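Local coordinates for UPF0033 domain-containing protein (Desulfitobacterium hafniense, PDB 3HZ7) that is of unknown function but belongs to the TusA sulfur-carrier family and carries a persulfidated cysteine in this N-terminal domain, consistent with sulfur transfer, at residues I2-L7 against K19-E24; V32-D37 against Q43-M48. All blocks are in the same frame, centred on the assembly; numbering follows the deposited sequence.

Interaction 1. Residues I2-L7 against K19-E24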
ATOM      1  N   ILE A   2      -2.345   9.338   2.914  1.00 21.39           N
ATOM      2  CA  ILE A   2      -3.307   8.967   1.885  1.00 19.36           C
ATOM      3  C   ILE A   2      -3.736   7.492   2.038  1.00 20.30           C
ATOM      4  O   ILE A   2      -2.904   6.613   2.236  1.00 20.01           O
ATOM      5  CB  ILE A   2      -2.748   9.263   0.449  1.00 29.63           C
ATOM      6  CG1 ILE A   2      -3.745   8.837  -0.628  1.00 31.74           C
ATOM      7  CG2 ILE A   2      -1.492   8.488   0.175  1.00 34.92           C
ATOM      8  CD1 ILE A   2      -3.689   7.394  -0.963  1.00 33.65           C
ATOM      9  N   THR A   3      -5.043   7.261   2.001  1.00 16.90           N
ATOM     10  CA  THR A   3      -5.636   5.930   2.123  1.00 15.69           C
ATOM     11  C   THR A   3      -6.358   5.574   0.854  1.00 18.78           C
ATOM     12  O   THR A   3      -7.197   6.336   0.363  1.00 18.52           O
ATOM     13  CB  THR A   3      -6.582   5.843   3.331  1.00 23.08           C
ATOM     14  OG1 THR A   3      -5.785   6.097   4.481  1.00 23.17           O
ATOM     15  CG2 THR A   3      -7.212   4.347   3.520  1.00 17.09           C
ATOM     16  N   ILE A   4      -5.927   4.464   0.272  1.00 14.05           N
ATOM     17  CA  ILE A   4      -6.498   3.977  -0.949  1.00 15.34           C
ATOM     18  C   ILE A   4      -7.411   2.784  -0.637  1.00 19.58           C
ATOM     19  O   ILE A   4      -6.932   1.791  -0.128  1.00 22.40           O
ATOM     20  CB  ILE A   4      -5.399   3.496  -1.911  1.00 17.37           C
ATOM     21  CG1 ILE A   4      -4.467   4.723  -2.219  1.00 26.75           C
ATOM     22  CG2 ILE A   4      -6.107   2.777  -3.233  1.00 11.59           C
ATOM     23  CD1 ILE A   4      -3.468   4.621  -3.348  1.00 19.71           C
ATOM     24  N   ASP A   5      -8.705   2.886  -0.921  1.00 15.41           N
ATOM     25  CA  ASP A   5      -9.579   1.714  -0.691  1.00 21.05           C
ATOM     26  C   ASP A   5      -9.580   0.967  -2.020  1.00 22.64           C
ATOM     27  O   ASP A   5     -10.090   1.459  -3.027  1.00 21.20           O
ATOM     28  CB  ASP A   5     -11.017   2.131  -0.376  1.00 23.57           C
ATOM     29  CG  ASP A   5     -11.968   0.923  -0.226  1.00 26.46           C
ATOM     30  OD1 ASP A   5     -11.651  -0.197  -0.693  1.00 24.18           O
ATOM     31  OD2 ASP A   5     -13.039   1.126   0.361  1.00 28.83           O
ATOM     32  N   ALA A   6      -8.949  -0.195  -2.025  1.00 21.44           N
ATOM     33  CA  ALA A   6      -8.855  -1.026  -3.206  1.00 20.45           C
ATOM     34  C   ALA A   6      -9.562  -2.363  -2.941  1.00 19.38           C
ATOM     35  O   ALA A   6      -9.212  -3.389  -3.555  1.00 26.10           O
ATOM     36  CB  ALA A   6      -7.432  -1.277  -3.507  1.00 19.98           C
ATOM     37  N   LEU A   7     -10.536  -2.366  -2.045  1.00 23.70           N
ATOM     38  CA  LEU A   7     -11.239  -3.617  -1.733  1.00 25.07           C
ATOM     39  C   LEU A   7     -12.061  -4.008  -2.947  1.00 27.90           C
ATOM     40  O   LEU A   7     -12.660  -3.154  -3.599  1.00 30.19           O
ATOM     41  CB  LEU A   7     -12.144  -3.437  -0.510  1.00 29.60           C
ATOM     42  CG  LEU A   7     -11.382  -3.151   0.800  1.00 19.35           C
ATOM     43  CD1 LEU A   7     -12.380  -2.681   1.838  1.00 22.81           C
ATOM     44  CD2 LEU A   7     -10.617  -4.375   1.275  1.00 26.72           C
ATOM     45  N   LYS A  19       1.509   2.544  -6.091  1.00 17.43           N
ATOM     46  CA  LYS A  19       2.753   3.064  -6.615  1.00 24.27           C
ATOM     47  C   LYS A  19       2.582   4.502  -7.160  1.00 22.45           C
ATOM     48  O   LYS A  19       3.457   5.361  -6.978  1.00 28.04           O
ATOM     49  CB  LYS A  19       3.327   2.119  -7.709  1.00 26.49           C
ATOM     50  CG  LYS A  19       4.736   2.527  -8.144  1.00 27.52           C
ATOM     51  CD  LYS A  19       5.381   1.457  -8.999  1.00 43.94           C
ATOM     52  CE  LYS A  19       6.682   1.945  -9.617  1.00 51.26           C
ATOM     53  NZ  LYS A  19       7.442   0.792 -10.197  1.00 55.24           N
ATOM     54  N   LYS A  20       1.466   4.755  -7.817  1.00 25.52           N
ATOM     55  CA  LYS A  20       1.162   6.087  -8.358  1.00 27.77           C
ATOM     56  C   LYS A  20       1.091   7.063  -7.182  1.00 23.75           C
ATOM     57  O   LYS A  20       1.613   8.170  -7.235  1.00 22.78           O
ATOM     58  CB  LYS A  20      -0.204   6.107  -9.038  1.00 28.16           C
ATOM     59  CG  LYS A  20      -0.337   5.219 -10.256  1.00 39.94           C
ATOM     60  CD  LYS A  20      -1.651   5.487 -10.990  1.00 34.38           C
ATOM     61  CE  LYS A  20      -1.862   6.960 -11.273  1.00 35.00           C
ATOM     62  NZ  LYS A  20      -2.738   7.164 -12.464  1.00 36.91           N
ATOM     63  N   ALA A  21       0.422   6.667  -6.118  1.00 21.59           N
ATOM     64  CA  ALA A  21       0.346   7.582  -4.974  1.00 21.94           C
ATOM     65  C   ALA A  21       1.712   7.858  -4.352  1.00 24.40           C
ATOM     66  O   ALA A  21       1.983   9.022  -3.900  1.00 23.93           O
ATOM     67  CB  ALA A  21      -0.626   7.047  -3.897  1.00 19.77           C
ATOM     68  N   LEU A  22       2.577   6.831  -4.289  1.00 26.75           N
ATOM     69  CA  LEU A  22       3.910   7.027  -3.703  1.00 26.84           C
ATOM     70  C   LEU A  22       4.816   7.888  -4.590  1.00 28.18           C
ATOM     71  O   LEU A  22       5.507   8.766  -4.110  1.00 22.83           O
ATOM     72  CB  LEU A  22       4.575   5.685  -3.409  1.00 32.00           C
ATOM     73  CG  LEU A  22       3.956   4.943  -2.221  1.00 32.31           C
ATOM     74  CD1 LEU A  22       4.144   3.417  -2.351  1.00 26.01           C
ATOM     75  CD2 LEU A  22       4.561   5.519  -0.944  1.00 32.24           C
ATOM     76  N   ALA A  23       4.799   7.634  -5.885  1.00 28.28           N
ATOM     77  CA  ALA A  23       5.616   8.388  -6.826  1.00 36.12           C
ATOM     78  C   ALA A  23       5.185   9.862  -6.873  1.00 41.51           C
ATOM     79  O   ALA A  23       5.949  10.742  -7.325  1.00 36.06           O
ATOM     80  CB  ALA A  23       5.509   7.744  -8.257  1.00 30.93           C
ATOM     81  N   GLU A  24       3.960  10.136  -6.415  1.00 41.61           N
ATOM     82  CA  GLU A  24       3.447  11.497  -6.437  1.00 35.84           C
ATOM     83  C   GLU A  24       3.779  12.360  -5.238  1.00 31.14           C
ATOM     84  O   GLU A  24       3.612  13.574  -5.299  1.00 29.64           O
ATOM     85  CB  GLU A  24       1.944  11.477  -6.665  1.00 47.65           C
ATOM     86  CG  GLU A  24       1.621  11.637  -8.150  1.00 61.57           C
ATOM     87  CD  GLU A  24       0.969  10.414  -8.738  1.00 62.93           C
ATOM     88  OE1 GLU A  24      -0.252  10.253  -8.500  1.00 71.90           O
ATOM     89  OE2 GLU A  24       1.672   9.622  -9.415  1.00 49.12           O
TER
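This contact belongs to the first beta-alpha-beta crossover of the TusA-like domain, where Ile2 and Ile4 of strand 2-5 meet Ala21 of helix 13-23. It is a small apolar contact made of three methyl groups. Ala21 CB is the only helix atom that touches the strand segment. Ile4 CD1 approaches it to 3.8 Å, and Ile2 CD1 stands a little farther off at 4.3 Å from Ala21 CB. The two isoleucine tips also lie against each other, with Ile2 CD1 3.7 Å from Ile4 CD1, so the three methyls form a compact triangle. The two isoleucines are two residues apart on the strand, and both point at the helix.

They reach the alanine by different routes. In Ile2, CG1 is anti to the backbone N (chi1 178°), and a bend at chi2 of -83° brings CD1 round toward Ala21. In Ile4, CG1 lies beside the backbone N and the chain runs on nearly extended, which sends CD1 out toward the helix. Ile4 is buried, whereas Ile2 and Ala21 stay partly exposed. Farther along the segment Asp5 forms an Asx turn, its OD1 accepting from Leu7 N at 2.8 Å. That bond is nearly straight (166°) and runs close to the C-O axis of the carboxylate.

Arg17, one turn earlier on the helix, touches Ile4 and hydrogen-bonds to Asp5 O through NH1. It gives strand and helix a second, polar tie. Strand 31-36 runs parallel to strand 2-5 and is bonded to it through the backbone, while Val32 packs on both isoleucines and on Leu22 of the helix.

Interaction 2. Residues V32-D37 against Q43-M48; sequences VTVLVD and QNLQKM
Leu45, Val34 and Val36 meet through branched aliphatic groups alone; no ring, amide or other flat group takes part, so there are no stacked faces or edges. The contact joins strand 31-36 to helix 39-52 in the two-layer alpha/beta fold of the TusA family, where helices cover the sheet. All three residues are buried.

Leu45 makes the helix side of the contact alone. Its CG is anti to its own carbonyl carbon (chi1 -75°), and the side chain reaches toward the strand. Val34 and Val36 point toward the helix and meet it tip to tip. They are two residues apart and so lie on the same side of the strand, while Leu35 between them points away from the helix. The backbones stay well separated, with 8.6 Å between Val34 CA and Leu45 CA. Side chains bridge that distance.

Leu45 also packs on Val68 of strand 66-71 and on Ala18 of helix 13-23. Pro14 of the same helix packs on Val36. The leucine is thus held among two strands and the other helix.

Both leucine branches are used. Leu45 CD2 lies 4.2 Å from Val34 CG2. Leu45 CD1 serves both valines, at 4.0 Å from Val34 CB and 3.9 Å from Val36 CG1.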
ATOM      1  N   VAL A  32       1.329   6.008   2.565  1.00 19.66           N
ATOM      2  CA  VAL A  32       0.223   5.573   1.723  1.00 17.97           C
ATOM      3  C   VAL A  32      -0.290   4.288   2.334  1.00 14.52           C
ATOM      4  O   VAL A  32       0.453   3.292   2.463  1.00 21.73           O
ATOM      5  CB  VAL A  32       0.652   5.335   0.214  1.00 23.76           C
ATOM      6  CG1 VAL A  32      -0.573   4.811  -0.624  1.00 18.39           C
ATOM      7  CG2 VAL A  32       1.237   6.681  -0.425  1.00 17.69           C
ATOM      8  N   THR A  33      -1.537   4.276   2.753  1.00 18.25           N
ATOM      9  CA  THR A  33      -2.101   3.023   3.294  1.00 19.15           C
ATOM     10  C   THR A  33      -3.054   2.528   2.216  1.00 22.16           C
ATOM     11  O   THR A  33      -3.710   3.348   1.530  1.00 20.26           O
ATOM     12  CB  THR A  33      -2.876   3.187   4.565  1.00 13.36           C
ATOM     13  OG1 THR A  33      -3.329   4.507   4.657  1.00 45.69           O
ATOM     14  CG2 THR A  33      -2.030   2.998   5.691  1.00 42.15           C
ATOM     15  N   VAL A  34      -3.116   1.202   2.074  1.00 19.62           N
ATOM     16  CA  VAL A  34      -3.970   0.584   1.070  1.00 16.91           C
ATOM     17  C   VAL A  34      -4.830  -0.503   1.685  1.00 17.14           C
ATOM     18  O   VAL A  34      -4.311  -1.380   2.381  1.00 19.41           O
ATOM     19  CB  VAL A  34      -3.109  -0.083  -0.025  1.00 18.71           C
ATOM     20  CG1 VAL A  34      -4.004  -0.437  -1.295  1.00 14.57           C
ATOM     21  CG2 VAL A  34      -1.897   0.787  -0.329  1.00 20.54           C
ATOM     22  N   LEU A  35      -6.121  -0.458   1.436  1.00 15.21           N
ATOM     23  CA  LEU A  35      -7.003  -1.524   1.914  1.00 18.87           C
ATOM     24  C   LEU A  35      -7.178  -2.619   0.813  1.00 21.35           C
ATOM     25  O   LEU A  35      -7.625  -2.313  -0.343  1.00 16.73           O
ATOM     26  CB  LEU A  35      -8.362  -0.946   2.309  1.00 15.69           C
ATOM     27  CG  LEU A  35      -8.350   0.255   3.268  1.00 22.40           C
ATOM     28  CD1 LEU A  35      -9.823   0.737   3.550  1.00 24.70           C
ATOM     29  CD2 LEU A  35      -7.682  -0.178   4.593  1.00 24.87           C
ATOM     30  N   VAL A  36      -6.769  -3.852   1.123  1.00 16.99           N
ATOM     31  CA  VAL A  36      -6.951  -4.992   0.184  1.00 19.58           C
ATOM     32  C   VAL A  36      -7.662  -6.172   0.866  1.00 27.62           C
ATOM     33  O   VAL A  36      -7.767  -6.253   2.098  1.00 20.36           O
ATOM     34  CB  VAL A  36      -5.639  -5.464  -0.516  1.00 20.33           C
ATOM     35  CG1 VAL A  36      -5.147  -4.337  -1.400  1.00 24.36           C
ATOM     36  CG2 VAL A  36      -4.507  -5.910   0.540  1.00 19.28           C
ATOM     37  N   ASP A  37      -8.258  -7.040   0.047  1.00 36.45           N
ATOM     38  CA  ASP A  37      -9.004  -8.163   0.591  1.00 31.92           C
ATOM     39  C   ASP A  37      -8.372  -9.530   0.355  1.00 33.15           C
ATOM     40  O   ASP A  37      -9.086 -10.521   0.339  1.00 38.50           O
ATOM     41  CB  ASP A  37     -10.427  -8.151   0.036  1.00 30.78           C
ATOM     42  CG  ASP A  37     -10.474  -8.333  -1.492  1.00 33.13           C
ATOM     43  OD1 ASP A  37      -9.559  -8.954  -2.077  1.00 29.48           O
ATOM     44  OD2 ASP A  37     -11.465  -7.859  -2.105  1.00 38.86           O
ATOM     45  N   GLN A  43       1.124  -9.145  -0.280  1.00 27.33           N
ATOM     46  CA  GLN A  43       2.470  -9.539  -0.672  1.00 30.44           C
ATOM     47  C   GLN A  43       2.985  -8.705  -1.820  1.00 23.97           C
ATOM     48  O   GLN A  43       4.151  -8.277  -1.848  1.00 29.36           O
ATOM     49  CB  GLN A  43       2.487 -11.013  -1.124  1.00 39.66           C
ATOM     50  CG  GLN A  43       1.987 -12.003  -0.096  1.00 48.09           C
ATOM     51  CD  GLN A  43       1.843 -13.387  -0.692  1.00 45.21           C
ATOM     52  OE1 GLN A  43       2.722 -13.848  -1.397  1.00 44.37           O
ATOM     53  NE2 GLN A  43       0.733 -14.048  -0.407  1.00 50.96           N
ATOM     54  N   ASN A  44       2.132  -8.506  -2.810  1.00 27.33           N
ATOM     55  CA  ASN A  44       2.547  -7.715  -3.961  1.00 30.26           C
ATOM     56  C   ASN A  44       2.874  -6.282  -3.534  1.00 19.52           C
ATOM     57  O   ASN A  44       3.874  -5.704  -3.962  1.00 22.12           O
ATOM     58  CB  ASN A  44       1.453  -7.750  -5.050  1.00 26.30           C
ATOM     59  CG  ASN A  44       1.399  -9.094  -5.718  1.00 37.79           C
ATOM     60  OD1 ASN A  44       2.377  -9.846  -5.649  1.00 33.25           O
ATOM     61  ND2 ASN A  44       0.276  -9.417  -6.369  1.00 37.80           N
ATOM     62  N   LEU A  45       2.031  -5.736  -2.671  1.00 21.94           N
ATOM     63  CA  LEU A  45       2.275  -4.381  -2.149  1.00 24.54           C
ATOM     64  C   LEU A  45       3.595  -4.305  -1.385  1.00 24.87           C
ATOM     65  O   LEU A  45       4.322  -3.327  -1.559  1.00 21.69           O
ATOM     66  CB  LEU A  45       1.089  -3.932  -1.270  1.00 17.39           C
ATOM     67  CG  LEU A  45      -0.182  -3.520  -2.031  1.00 18.02           C
ATOM     68  CD1 LEU A  45      -1.380  -3.529  -1.039  1.00 16.73           C
ATOM     69  CD2 LEU A  45       0.008  -2.133  -2.670  1.00 25.34           C
ATOM     70  N   GLN A  46       3.931  -5.318  -0.555  1.00 29.41           N
ATOM     71  CA  GLN A  46       5.211  -5.267   0.178  1.00 24.55           C
ATOM     72  C   GLN A  46       6.442  -5.443  -0.712  1.00 21.50           C
ATOM     73  O   GLN A  46       7.485  -4.788  -0.522  1.00 24.58           O
ATOM     74  CB  GLN A  46       5.252  -6.295   1.321  1.00 29.03           C
ATOM     75  CG  GLN A  46       4.257  -5.970   2.420  1.00 27.88           C
ATOM     76  CD  GLN A  46       4.598  -6.590   3.752  1.00 32.67           C
ATOM     77  OE1 GLN A  46       4.662  -7.816   3.897  1.00 29.26           O
ATOM     78  NE2 GLN A  46       4.796  -5.724   4.751  1.00 21.29           N
ATOM     79  N   LYS A  47       6.329  -6.305  -1.707  1.00 28.12           N
ATOM     80  CA  LYS A  47       7.467  -6.512  -2.647  1.00 30.82           C
ATOM     81  C   LYS A  47       7.737  -5.209  -3.414  1.00 28.94           C
ATOM     82  O   LYS A  47       8.902  -4.827  -3.654  1.00 26.65           O
ATOM     83  CB  LYS A  47       7.148  -7.645  -3.638  1.00 33.32           C
ATOM     84  CG  LYS A  47       6.761  -9.002  -2.935  1.00 35.40           C
ATOM     85  CD  LYS A  47       7.443 -10.186  -3.606  1.00 42.55           C
ATOM     86  CE  LYS A  47       7.032 -11.547  -3.047  1.00 51.35           C
ATOM     87  NZ  LYS A  47       5.590 -11.875  -3.314  1.00 52.36           N
HETATM   88  N   MSE A  48       6.662  -4.506  -3.782  1.00 30.48           N
HETATM   89  CA  MSE A  48       6.807  -3.222  -4.491  1.00 24.89           C
HETATM   90  C   MSE A  48       7.411  -2.221  -3.554  1.00 28.66           C
HETATM   91  O   MSE A  48       8.281  -1.430  -3.950  1.00 26.34           O
HETATM   92  CB  MSE A  48       5.432  -2.735  -5.003  1.00 31.13           C
HETATM   93  CG  MSE A  48       5.458  -1.360  -5.673  1.00 38.04           C
HETATM   94 SE   MSE A  48       5.244   0.202  -4.431  1.00 39.79          SE
HETATM   95  CE  MSE A  48       3.386  -0.111  -4.041  1.00 15.10           C
TER

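In the fold
Interactions 1 and 2 come in series along the chain, the first closing before the second opens. Their centres are about 9 Å apart. Each sets one helix against the shared mixed sheet: helix 13-23 against strand 2-5, and helix 39-52 against strand 31-36. These strands are parallel neighbours, and Ile2 O to Thr33 N (2.8 Å) is a probable hydrogen bond between them. Leu22 of helix 13-23 touches Met48 of helix 39-52, so the helices meet as well. Cys11, found here as S-mercaptocysteine, falls in the chain between strand 2-5 and helix 13-23, the elements joined by interaction 1. It is consistent with a sulfur-carrying site, as in TusA. Both contacts are helix-on-sheet packing.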